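Local coordinates for protein histidinol-phosphatase (Listeria monocytogenes serotype 4b str. H7858, PDB 6NLR) that probably hydrolyses histidinol phosphate to histidinol and phosphate in histidine biosynthesis, as a metal-dependent phosphatase of the PHP family with a trinuclear metal centre, at residues A[7-15]-A[60-71]; A[162-170]-A[210-219]. One frame throughout, in Å; residues are numbered along the deposited sequence.

Contact 1 (A[7-15]-A[60-71]); sequences THTEFCPHG and TASMAMSDLPYY. With CO (cobalt (II) ion), chain F.
Y71 of helix 68-81 meets one face of the F11 ring with its backbone: the CA of Y71 stands 3.9 Å from the F11 ring centroid, 15° off the normal, in a CH-pi contact. The ring of Y71 turns its edge toward the F11 face, an edge-to-face pair with planes at 76° and CD1 of Y71 4.1 Å from CD1 of F11. M63, a selenomethionine, reaches the F11 ring obliquely with its SE, a Met-aromatic contact, while its CE lies over the centre of one face of the Y71 ring. An ST turn presents F11: its backbone N donates to T9 OG1 at 3.0 Å, a hydroxyl also hydrogen-bonded to E39. P13 rests its CG 3.5 Å from S62 O. H14 packs its CB 3.4 Å from T60 CG2, and its NE2 makes a weak, bent bond of 3.3 Å to A61 O. Chi1 of 55° puts H14 CG between backbone N and carbonyl carbon, turning the NE2 edge toward A61; C12 SG sits 3.2 Å above the centre of one face of the H14 ring. The loop after strand 3-7 carries H14 to manganese and H8 to cobalt, H8 and H6 forming the His-x-His motif of PHP domains.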
# COMPACT_ATOMS: atom_id res chain seq x y z
N THR A 7 6.67 5.95 -0.32
CA THR A 7 7.81 5.73 -1.25
C THR A 7 8.62 4.51 -0.83
O THR A 7 8.59 4.12 0.38
CB THR A 7 8.73 6.96 -1.34
OG1 THR A 7 9.50 7.05 -0.14
CG2 THR A 7 7.94 8.22 -1.58
N HIS A 8 9.35 3.97 -1.79
CA HIS A 8 10.21 2.77 -1.68
C HIS A 8 11.65 3.14 -2.04
O HIS A 8 11.89 4.31 -2.40
CB HIS A 8 9.59 1.64 -2.53
CG HIS A 8 8.26 1.22 -2.01
ND1 HIS A 8 8.13 0.33 -0.96
CD2 HIS A 8 7.00 1.60 -2.32
CE1 HIS A 8 6.85 0.15 -0.69
NE2 HIS A 8 6.14 0.95 -1.49
N THR A 9 12.56 2.17 -1.96
CA THR A 9 14.02 2.39 -1.97
C THR A 9 14.72 1.26 -2.73
O THR A 9 14.02 0.34 -3.22
CB THR A 9 14.56 2.43 -0.53
OG1 THR A 9 14.49 1.12 0.05
CG2 THR A 9 13.79 3.39 0.34
N GLU A 10 16.05 1.31 -2.77
CA GLU A 10 16.91 0.22 -3.30
C GLU A 10 16.74 -1.06 -2.46
O GLU A 10 17.15 -2.11 -2.94
CB GLU A 10 18.38 0.65 -3.42
CG GLU A 10 19.09 0.91 -2.08
CD GLU A 10 18.89 2.29 -1.45
OE1 GLU A 10 17.97 3.05 -1.86
OE2 GLU A 10 19.64 2.60 -0.50
N PHE A 11 16.14 -0.99 -1.26
CA PHE A 11 15.92 -2.19 -0.40
C PHE A 11 14.70 -2.99 -0.89
O PHE A 11 14.42 -4.07 -0.36
CB PHE A 11 15.83 -1.79 1.07
CG PHE A 11 17.18 -1.50 1.68
CD1 PHE A 11 17.74 -0.23 1.61
CD2 PHE A 11 17.92 -2.50 2.29
CE1 PHE A 11 18.99 0.03 2.15
CE2 PHE A 11 19.17 -2.25 2.81
CZ PHE A 11 19.70 -0.98 2.75
N CYS A 12 13.97 -2.48 -1.88
CA CYS A 12 12.81 -3.16 -2.48
C CYS A 12 13.30 -4.07 -3.61
O CYS A 12 13.72 -3.57 -4.64
CB CYS A 12 11.80 -2.15 -3.02
SG CYS A 12 10.35 -2.97 -3.70
N PRO A 13 13.22 -5.41 -3.48
CA PRO A 13 13.75 -6.31 -4.51
C PRO A 13 13.03 -6.18 -5.88
O PRO A 13 13.65 -6.44 -6.86
CB PRO A 13 13.60 -7.74 -3.93
CG PRO A 13 13.29 -7.52 -2.45
CD PRO A 13 12.62 -6.16 -2.36
N HIS A 14 11.78 -5.72 -5.92
CA HIS A 14 11.00 -5.57 -7.19
C HIS A 14 11.00 -4.11 -7.68
O HIS A 14 10.29 -3.83 -8.65
CB HIS A 14 9.57 -6.09 -7.02
CG HIS A 14 8.80 -5.47 -5.90
ND1 HIS A 14 8.03 -4.33 -6.04
CD2 HIS A 14 8.66 -5.86 -4.61
CE1 HIS A 14 7.47 -4.05 -4.88
NE2 HIS A 14 7.84 -4.96 -3.99
N GLY A 15 11.75 -3.21 -7.05
CA GLY A 15 11.81 -1.79 -7.48
C GLY A 15 12.81 -1.60 -8.60
O GLY A 15 13.34 -2.62 -9.11
N THR A 60 10.26 -11.76 -4.21
CA THR A 60 10.60 -10.39 -4.66
C THR A 60 9.80 -9.37 -3.81
O THR A 60 10.06 -8.17 -3.96
CB THR A 60 10.33 -10.43 -6.17
OG1 THR A 60 11.59 -10.42 -6.84
CG2 THR A 60 9.35 -9.42 -6.66
N ALA A 61 8.88 -9.84 -2.96
CA ALA A 61 7.92 -8.97 -2.24
C ALA A 61 8.66 -7.99 -1.33
O ALA A 61 8.25 -6.83 -1.25
CB ALA A 61 6.94 -9.81 -1.44
N SER A 62 9.69 -8.43 -0.61
CA SER A 62 10.28 -7.57 0.44
C SER A 62 11.68 -8.02 0.78
O SER A 62 12.07 -9.12 0.44
CB SER A 62 9.38 -7.56 1.65
OG SER A 62 9.38 -8.83 2.24
N MSE A 63 12.40 -7.15 1.48
CA MSE A 63 13.73 -7.46 1.97
C MSE A 63 13.66 -8.57 3.03
O MSE A 63 12.58 -8.89 3.53
CB MSE A 63 14.36 -6.18 2.54
CG MSE A 63 13.77 -5.76 3.88
SE MSE A 63 14.42 -4.00 4.47
CE MSE A 63 12.88 -2.85 4.41
N ALA A 64 14.83 -9.12 3.37
CA ALA A 64 14.98 -10.10 4.43
C ALA A 64 15.12 -9.39 5.78
O ALA A 64 15.53 -8.24 5.84
CB ALA A 64 16.19 -10.97 4.16
N MSE A 65 14.81 -10.12 6.85
CA MSE A 65 14.99 -9.65 8.21
C MSE A 65 16.42 -9.14 8.41
O MSE A 65 16.63 -8.10 9.02
CB MSE A 65 14.66 -10.77 9.21
CG MSE A 65 13.18 -11.07 9.32
SE MSE A 65 12.11 -9.64 10.21
CE MSE A 65 13.01 -9.61 11.96
N SER A 66 17.41 -9.85 7.86
CA SER A 66 18.81 -9.48 8.07
C SER A 66 19.15 -8.14 7.40
O SER A 66 20.17 -7.55 7.76
CB SER A 66 19.71 -10.57 7.58
OG SER A 66 19.48 -10.82 6.21
N ASP A 67 18.34 -7.65 6.45
CA ASP A 67 18.60 -6.34 5.80
C ASP A 67 18.16 -5.18 6.70
O ASP A 67 18.58 -4.05 6.41
CB ASP A 67 17.87 -6.21 4.46
CG ASP A 67 18.40 -7.16 3.40
OD1 ASP A 67 19.62 -7.25 3.26
OD2 ASP A 67 17.56 -7.81 2.72
N LEU A 68 17.31 -5.42 7.71
CA LEU A 68 16.68 -4.33 8.49
C LEU A 68 17.72 -3.38 9.09
O LEU A 68 17.56 -2.18 8.96
CB LEU A 68 15.76 -4.90 9.58
CG LEU A 68 14.44 -5.46 9.08
CD1 LEU A 68 13.67 -6.14 10.21
CD2 LEU A 68 13.60 -4.37 8.44
N PRO A 69 18.79 -3.84 9.78
CA PRO A 69 19.78 -2.90 10.32
C PRO A 69 20.38 -1.97 9.25
O PRO A 69 20.55 -0.78 9.51
CB PRO A 69 20.88 -3.82 10.89
CG PRO A 69 20.18 -5.15 11.15
CD PRO A 69 19.10 -5.24 10.10
N TYR A 70 20.64 -2.50 8.05
CA TYR A 70 21.23 -1.76 6.90
C TYR A 70 20.19 -0.76 6.38
O TYR A 70 20.56 0.40 6.07
CB TYR A 70 21.74 -2.73 5.84
CG TYR A 70 22.82 -3.67 6.35
CD1 TYR A 70 24.12 -3.23 6.53
CD2 TYR A 70 22.53 -4.99 6.68
CE1 TYR A 70 25.11 -4.07 7.03
CE2 TYR A 70 23.51 -5.85 7.14
CZ TYR A 70 24.80 -5.39 7.32
OH TYR A 70 25.78 -6.23 7.78
N TYR A 71 18.92 -1.16 6.34
CA TYR A 71 17.80 -0.29 5.92
C TYR A 71 17.71 0.92 6.85
O TYR A 71 17.74 2.06 6.34
CB TYR A 71 16.48 -1.05 5.92
CG TYR A 71 15.26 -0.18 5.75
CD1 TYR A 71 15.00 0.44 4.55
CD2 TYR A 71 14.36 0.00 6.79
CE1 TYR A 71 13.88 1.23 4.38
CE2 TYR A 71 13.23 0.78 6.63
CZ TYR A 71 12.98 1.39 5.42
OH TYR A 71 11.85 2.14 5.22
CO CO F . 3.99 0.56 -1.75
O HOH W 1 2.01 -0.28 -2.24

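Contact 2 (A[162-170]-A[210-219]); sequences GVKQSIEAD and ILALVKKRDY
I167 is the knob of this helix pair, seated among I210, L213, V214 and R217. From its CB two branches part. I167 CG2, anti to the backbone N, runs past L213 in the opposite sense and comes 3.7 Å from L213 CG; I167 CG2 also meets Y219, whose CE2 is 4.0 Å away. CG1, lying beside the backbone N with chi1 of -65°, carries the chain on to I167 CD1, which ends between two methyls, 3.6 Å from I210 CG2 and equally close to V214 CG2, crossing both side chains at about a right angle. One turn earlier V163 and K164 extend the apolar seam along I210, with K164 CB 4.0 Å from I210 CG1. L213 CD2 also meets E168 CG at 3.6 Å; the same glutamate's OE2 forms a salt bridge with K164 NZ at 2.8 Å. R217, bent at chi2 and chi3, reaches across to the C-terminal end of helix 152-168; its NE and NH2 both give weak bonds to I167 O, and R217 NH2 lies 2.9 Å from E168 O. The Y219 hydroxyl lies over one guanidinium face and is hydrogen-bonded to the amine of K175. A Schellman motif with positive phi at D218 ends helix 201-217, and Y219 then lies against I167. The helix segments run nearly parallel, 13° apart with axes 10.1 Å from each other; V163 and S166 touch strand 117-127, I167 and Y219 touch M179 of strand 178-179, and L211 packs on helix 240-248.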
# COMPACT_ATOMS: atom_id res chain seq x y z
N GLY A 162 -10.89 -8.43 3.49
CA GLY A 162 -9.49 -8.38 3.97
C GLY A 162 -9.13 -7.00 4.49
O GLY A 162 -8.46 -6.89 5.54
N VAL A 163 -9.51 -5.96 3.75
CA VAL A 163 -9.24 -4.54 4.13
C VAL A 163 -9.92 -4.26 5.47
O VAL A 163 -9.28 -3.72 6.36
CB VAL A 163 -9.71 -3.56 3.03
CG1 VAL A 163 -9.62 -2.12 3.50
CG2 VAL A 163 -8.92 -3.78 1.74
N LYS A 164 -11.19 -4.66 5.60
CA LYS A 164 -11.98 -4.49 6.84
C LYS A 164 -11.26 -5.18 8.00
O LYS A 164 -11.12 -4.57 9.07
CB LYS A 164 -13.39 -5.02 6.61
CG LYS A 164 -14.33 -4.92 7.81
CD LYS A 164 -15.74 -5.32 7.45
CE LYS A 164 -16.72 -5.18 8.60
NZ LYS A 164 -16.58 -6.30 9.56
N GLN A 165 -10.81 -6.42 7.81
CA GLN A 165 -10.03 -7.17 8.83
C GLN A 165 -8.76 -6.40 9.21
O GLN A 165 -8.44 -6.33 10.42
CB GLN A 165 -9.68 -8.57 8.32
CG GLN A 165 -10.85 -9.54 8.36
CD GLN A 165 -10.40 -10.87 7.82
OE1 GLN A 165 -9.81 -10.97 6.75
NE2 GLN A 165 -10.63 -11.91 8.59
N SER A 166 -8.05 -5.83 8.23
CA SER A 166 -6.82 -5.02 8.50
C SER A 166 -7.16 -3.83 9.41
O SER A 166 -6.38 -3.53 10.34
CB SER A 166 -6.13 -4.59 7.22
OG SER A 166 -6.75 -3.46 6.62
N ILE A 167 -8.30 -3.19 9.21
CA ILE A 167 -8.72 -2.01 10.03
C ILE A 167 -9.06 -2.46 11.45
O ILE A 167 -8.65 -1.76 12.40
CB ILE A 167 -9.87 -1.27 9.35
CG1 ILE A 167 -9.41 -0.67 8.01
CG2 ILE A 167 -10.45 -0.22 10.27
CD1 ILE A 167 -10.55 -0.37 7.06
N GLU A 168 -9.75 -3.59 11.59
CA GLU A 168 -10.22 -4.12 12.89
C GLU A 168 -9.03 -4.67 13.68
O GLU A 168 -9.14 -4.73 14.88
CB GLU A 168 -11.24 -5.25 12.69
CG GLU A 168 -12.56 -4.79 12.11
CD GLU A 168 -13.47 -5.90 11.56
OE1 GLU A 168 -12.96 -7.02 11.21
OE2 GLU A 168 -14.69 -5.65 11.46
N ALA A 169 -7.96 -5.10 13.03
CA ALA A 169 -6.88 -5.91 13.65
C ALA A 169 -6.23 -5.16 14.84
O ALA A 169 -5.94 -3.96 14.73
CB ALA A 169 -5.85 -6.28 12.63
N ASP A 170 -5.99 -5.87 15.93
CA ASP A 170 -5.13 -5.45 17.06
C ASP A 170 -3.69 -5.85 16.72
O ASP A 170 -3.35 -7.01 16.92
CB ASP A 170 -5.63 -6.08 18.37
CG ASP A 170 -4.59 -6.13 19.49
OD1 ASP A 170 -3.65 -5.29 19.46
OD2 ASP A 170 -4.70 -7.03 20.38
N ILE A 210 -16.48 0.05 5.62
CA ILE A 210 -15.01 0.27 5.79
C ILE A 210 -14.75 1.73 6.16
O ILE A 210 -13.97 1.94 7.13
CB ILE A 210 -14.23 -0.15 4.52
CG1 ILE A 210 -14.12 -1.68 4.44
CG2 ILE A 210 -12.87 0.52 4.45
CD1 ILE A 210 -13.69 -2.15 3.07
N LEU A 211 -15.38 2.69 5.49
CA LEU A 211 -15.08 4.13 5.76
C LEU A 211 -15.59 4.51 7.16
O LEU A 211 -14.85 5.24 7.85
CB LEU A 211 -15.66 5.03 4.68
CG LEU A 211 -15.01 4.84 3.30
CD1 LEU A 211 -15.69 5.72 2.28
CD2 LEU A 211 -13.51 5.13 3.36
N ALA A 212 -16.77 4.03 7.57
CA ALA A 212 -17.33 4.32 8.92
C ALA A 212 -16.33 3.83 9.97
O ALA A 212 -16.10 4.57 10.96
CB ALA A 212 -18.70 3.68 9.11
N LEU A 213 -15.71 2.67 9.75
CA LEU A 213 -14.79 2.04 10.71
C LEU A 213 -13.45 2.80 10.74
O LEU A 213 -12.92 3.07 11.83
CB LEU A 213 -14.65 0.57 10.30
CG LEU A 213 -14.03 -0.35 11.34
CD1 LEU A 213 -14.85 -0.36 12.63
CD2 LEU A 213 -13.91 -1.74 10.74
N VAL A 214 -12.94 3.18 9.57
CA VAL A 214 -11.75 4.07 9.46
C VAL A 214 -11.99 5.34 10.29
O VAL A 214 -11.09 5.75 11.05
CB VAL A 214 -11.42 4.41 8.00
CG1 VAL A 214 -10.47 5.57 7.89
CG2 VAL A 214 -10.88 3.21 7.26
N LYS A 215 -13.13 5.97 10.13
CA LYS A 215 -13.44 7.21 10.89
C LYS A 215 -13.49 6.90 12.40
O LYS A 215 -12.89 7.65 13.20
CB LYS A 215 -14.76 7.83 10.43
CG LYS A 215 -15.12 9.13 11.14
CD LYS A 215 -13.99 10.15 11.09
CE LYS A 215 -14.34 11.48 11.71
NZ LYS A 215 -13.24 12.44 11.49
N LYS A 216 -14.20 5.86 12.80
CA LYS A 216 -14.35 5.46 14.22
C LYS A 216 -12.96 5.19 14.84
O LYS A 216 -12.74 5.58 15.99
CB LYS A 216 -15.25 4.24 14.30
CG LYS A 216 -15.58 3.75 15.70
CD LYS A 216 -15.76 2.24 15.76
CE LYS A 216 -16.02 1.74 17.16
NZ LYS A 216 -17.27 2.31 17.70
N ARG A 217 -12.04 4.60 14.08
CA ARG A 217 -10.68 4.25 14.56
C ARG A 217 -9.74 5.47 14.49
O ARG A 217 -8.62 5.38 15.02
CB ARG A 217 -10.13 3.12 13.70
CG ARG A 217 -10.69 1.74 14.00
CD ARG A 217 -9.77 1.30 15.10
NE ARG A 217 -9.41 -0.06 14.93
CZ ARG A 217 -8.59 -0.71 15.72
NH1 ARG A 217 -8.04 -0.11 16.76
NH2 ARG A 217 -8.33 -1.98 15.45
N ASP A 218 -10.19 6.57 13.87
CA ASP A 218 -9.39 7.80 13.67
C ASP A 218 -8.17 7.48 12.79
O ASP A 218 -7.08 8.00 13.05
CB ASP A 218 -8.95 8.39 15.01
CG ASP A 218 -8.62 9.87 14.94
OD1 ASP A 218 -9.34 10.60 14.23
OD2 ASP A 218 -7.68 10.30 15.62
N TYR A 219 -8.37 6.62 11.80
CA TYR A 219 -7.34 6.23 10.82
C TYR A 219 -7.37 7.22 9.66
O TYR A 219 -8.26 8.10 9.58
CB TYR A 219 -7.54 4.79 10.36
CG TYR A 219 -7.18 3.70 11.34
CD1 TYR A 219 -6.59 3.95 12.57
CD2 TYR A 219 -7.39 2.37 11.00
CE1 TYR A 219 -6.24 2.92 13.43
CE2 TYR A 219 -7.07 1.33 11.85
CZ TYR A 219 -6.50 1.61 13.08
OH TYR A 219 -6.16 0.57 13.90

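In the fold
Contacts 1 and 2 lie on opposite sides of the chain's centre, each about 15 Å from it, and their own centres are 27 Å apart. They do not touch, the nearest atoms being about 16 Å from each other. Contact 1 belongs to the metal centre: the side chain of H14 is about 2 Å from a manganese and about 3 Å from a bound sulfate, and H8 shares the cobalt with H6, E93 and D258. Contact 2 is helix packing outside that centre, the side chain of V163 lying about 11 Å from a manganese. In sequence, 7-15/60-71 closes before 162-170/210-219 opens, both within the PHP-domain range.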